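Local structure of probable oxidoreductase protein (Rhizobium etli, 4FB5) at residues L26-I31 with P57-L62. The protein probably acts as an oxidoreductase of the GFO/IDH/MocA family, binding a nicotinamide dinucleotide cofactor through a Rossmann-fold domain. Sequence-based numbering, arbitrary orientation.
Sequences LGIGLI and PRLVHL
I28 lays its CG1 branch alongside the ring of P57, both pointing the same way, with I28 CG1 4.0 Å from P57 CB. CG1 stands beside the backbone N, anti to the carbonyl carbon (chi1 -48°), which sets CG1 beside P57, with I28 CG1 also 4.4 Å from L59 CD2. The branched I28 suits a strand and fills this apolar face, where W44 of helix 35-44 packs on I28, P57 and L59. P57, with no N-H to give, precedes the first paired residue.

The strands run parallel. R58 spans two bonds, its N donating to L26 O and its O accepting from I28 N at 2.7 Å. A beta bulge follows: I28 O receives V60 N at 3.2 Å, in the carbonyl plane, and more weakly H61 N at 3.4 Å. The extra residue, V60, turns its CB toward the neighbouring strand, and its CG2 packs 4.2 Å from G27 CA, against bare glycine backbone. Beyond the bulge L30 N donates to H61 O, and L62 CA makes a CA-H...O contact with L30 O.

On the face of R58 and H61, V60 CG2 sits against one face of the R58 guanidinium, toward its rim, while the guanidinium nitrogens form salt bridges with E80 and E94; the H61 imidazole hydrogen-bonds D92 and T83, so both polar ends are satisfied beyond the strand pair. Strands 27-31 and 58-63, joined by a connection that holds helices 35-44 and 47-51, form the first beta-alpha-beta crossover of a Rossmann fold, with L30 touching a glycine-rich turn consistent with dinucleotide binding.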
ATOM      1  N   LEU A  26     -32.019  29.822  -7.009  1.00 67.80           N
ATOM      2  CA  LEU A  26     -31.971  29.329  -8.376  1.00 66.35           C
ATOM      3  C   LEU A  26     -32.945  28.204  -8.592  1.00 65.00           C
ATOM      4  O   LEU A  26     -33.144  27.372  -7.714  1.00 65.25           O
ATOM      5  CB  LEU A  26     -30.555  28.934  -8.763  1.00 66.44           C
ATOM      6  CG  LEU A  26     -29.772  30.211  -9.055  1.00 67.40           C
ATOM      7  CD1 LEU A  26     -28.990  30.762  -7.792  1.00 67.68           C
ATOM      8  CD2 LEU A  26     -28.870  29.994 -10.257  1.00 67.72           C
ATOM      9  N   GLY A  27     -33.567  28.199  -9.763  1.00 63.32           N
ATOM     10  CA  GLY A  27     -34.635  27.263 -10.045  1.00 61.17           C
ATOM     11  C   GLY A  27     -34.182  26.177 -10.974  1.00 59.81           C
ATOM     12  O   GLY A  27     -33.758  26.446 -12.098  1.00 60.02           O
ATOM     13  N   ILE A  28     -34.291  24.940 -10.517  1.00 58.48           N
ATOM     14  CA  ILE A  28     -33.596  23.860 -11.202  1.00 56.95           C
ATOM     15  C   ILE A  28     -34.515  22.992 -12.019  1.00 56.07           C
ATOM     16  O   ILE A  28     -35.535  22.533 -11.519  1.00 56.38           O
ATOM     17  CB  ILE A  28     -32.842  22.957 -10.198  1.00 56.90           C
ATOM     18  CG1 ILE A  28     -32.030  23.810  -9.214  1.00 55.98           C
ATOM     19  CG2 ILE A  28     -31.981  21.926 -10.957  1.00 56.04           C
ATOM     20  CD1 ILE A  28     -30.968  24.654  -9.876  1.00 55.55           C
ATOM     21  N   GLY A  29     -34.146  22.753 -13.267  1.00 54.96           N
ATOM     22  CA  GLY A  29     -34.816  21.742 -14.044  1.00 54.74           C
ATOM     23  C   GLY A  29     -33.857  20.606 -14.263  1.00 54.79           C
ATOM     24  O   GLY A  29     -32.725  20.847 -14.689  1.00 55.52           O
ATOM     25  N   LEU A  30     -34.273  19.376 -13.967  1.00 54.19           N
ATOM     26  CA  LEU A  30     -33.415  18.224 -14.240  1.00 53.79           C
ATOM     27  C   LEU A  30     -34.027  17.355 -15.297  1.00 53.63           C
ATOM     28  O   LEU A  30     -35.192  17.045 -15.211  1.00 53.88           O
ATOM     29  CB  LEU A  30     -33.251  17.391 -12.978  1.00 53.98           C
ATOM     30  CG  LEU A  30     -32.086  16.419 -12.735  1.00 52.92           C
ATOM     31  CD1 LEU A  30     -32.602  15.226 -11.972  1.00 51.00           C
ATOM     32  CD2 LEU A  30     -31.411  15.949 -13.990  1.00 53.58           C
ATOM     33  N   ILE A  31     -33.232  16.942 -16.279  1.00 54.21           N
ATOM     34  CA  ILE A  31     -33.631  15.923 -17.294  1.00 54.13           C
ATOM     35  C   ILE A  31     -32.761  14.674 -17.168  1.00 54.18           C
ATOM     36  O   ILE A  31     -31.537  14.782 -17.159  1.00 53.71           O
ATOM     37  CB  ILE A  31     -33.460  16.456 -18.719  1.00 53.77           C
ATOM     38  CG1 ILE A  31     -33.868  17.922 -18.783  1.00 55.20           C
ATOM     39  CG2 ILE A  31     -34.306  15.678 -19.693  1.00 54.10           C
ATOM     40  CD1 ILE A  31     -33.151  18.696 -19.868  1.00 56.85           C
ATOM     41  N   PRO A  57     -31.035  26.148  -3.602  1.00 64.33           N
ATOM     42  CA  PRO A  57     -31.677  25.956  -4.870  1.00 63.87           C
ATOM     43  C   PRO A  57     -33.017  25.302  -4.653  1.00 63.94           C
ATOM     44  O   PRO A  57     -33.239  24.637  -3.633  1.00 63.33           O
ATOM     45  CB  PRO A  57     -30.731  25.016  -5.589  1.00 63.79           C
ATOM     46  CG  PRO A  57     -29.415  25.359  -5.008  1.00 63.77           C
ATOM     47  CD  PRO A  57     -29.706  25.533  -3.565  1.00 63.80           C
ATOM     48  N   ARG A  58     -33.898  25.551  -5.614  1.00 64.53           N
ATOM     49  CA  ARG A  58     -35.284  25.087  -5.624  1.00 65.02           C
ATOM     50  C   ARG A  58     -35.441  24.122  -6.801  1.00 64.14           C
ATOM     51  O   ARG A  58     -35.077  24.441  -7.959  1.00 62.93           O
ATOM     52  CB  ARG A  58     -36.261  26.282  -5.737  1.00 65.74           C
ATOM     53  CG  ARG A  58     -37.732  25.974  -5.437  1.00 68.31           C
ATOM     54  CD  ARG A  58     -38.551  27.270  -5.252  1.00 74.32           C
ATOM     55  NE  ARG A  58     -39.075  27.838  -6.510  1.00 77.01           N
ATOM     56  CZ  ARG A  58     -40.306  27.629  -7.007  1.00 77.28           C
ATOM     57  NH1 ARG A  58     -41.179  26.839  -6.381  1.00 76.66           N
ATOM     58  NH2 ARG A  58     -40.666  28.213  -8.151  1.00 76.66           N
ATOM     59  N   LEU A  59     -35.965  22.944  -6.470  1.00 63.63           N
ATOM     60  CA  LEU A  59     -36.040  21.823  -7.396  1.00 63.77           C
ATOM     61  C   LEU A  59     -37.450  21.852  -7.879  1.00 64.20           C
ATOM     62  O   LEU A  59     -38.392  21.536  -7.137  1.00 64.30           O
ATOM     63  CB  LEU A  59     -35.702  20.478  -6.712  1.00 63.31           C
ATOM     64  CG  LEU A  59     -34.588  20.490  -5.647  1.00 62.51           C
ATOM     65  CD1 LEU A  59     -34.569  19.228  -4.789  1.00 62.57           C
ATOM     66  CD2 LEU A  59     -33.224  20.771  -6.249  1.00 59.78           C
ATOM     67  N   VAL A  60     -37.576  22.247  -9.135  1.00 64.86           N
ATOM     68  CA  VAL A  60     -38.836  22.668  -9.689  1.00 65.49           C
ATOM     69  C   VAL A  60     -39.439  21.635 -10.624  1.00 66.11           C
ATOM     70  O   VAL A  60     -40.548  21.158 -10.383  1.00 66.43           O
ATOM     71  CB  VAL A  60     -38.644  23.983 -10.424  1.00 65.54           C
ATOM     72  CG1 VAL A  60     -39.949  24.434 -11.075  1.00 67.13           C
ATOM     73  CG2 VAL A  60     -38.134  25.047  -9.463  1.00 65.34           C
ATOM     74  N   HIS A  61     -38.694  21.266 -11.663  1.00 66.61           N
ATOM     75  CA  HIS A  61     -39.232  20.488 -12.765  1.00 67.44           C
ATOM     76  C   HIS A  61     -38.314  19.314 -13.067  1.00 67.25           C
ATOM     77  O   HIS A  61     -37.102  19.433 -12.902  1.00 67.54           O
ATOM     78  CB  HIS A  61     -39.273  21.399 -13.991  1.00 68.12           C
ATOM     79  CG  HIS A  61     -40.460  21.199 -14.886  1.00 70.01           C
ATOM     80  ND1 HIS A  61     -41.298  22.237 -15.246  1.00 70.71           N
ATOM     81  CD2 HIS A  61     -40.934  20.097 -15.519  1.00 71.42           C
ATOM     82  CE1 HIS A  61     -42.233  21.785 -16.063  1.00 71.35           C
ATOM     83  NE2 HIS A  61     -42.040  20.490 -16.242  1.00 71.98           N
ATOM     84  N   LEU A  62     -38.876  18.210 -13.563  1.00 67.02           N
ATOM     85  CA  LEU A  62     -38.097  17.004 -13.829  1.00 66.90           C
ATOM     86  C   LEU A  62     -38.688  16.177 -14.961  1.00 67.84           C
ATOM     87  O   LEU A  62     -39.891  16.011 -15.017  1.00 68.04           O
ATOM     88  CB  LEU A  62     -38.020  16.155 -12.559  1.00 66.56           C
ATOM     89  CG  LEU A  62     -37.214  14.851 -12.503  1.00 64.53           C
ATOM     90  CD1 LEU A  62     -37.008  14.448 -11.067  1.00 62.05           C
ATOM     91  CD2 LEU A  62     -37.919  13.738 -13.260  1.00 62.71           C
TER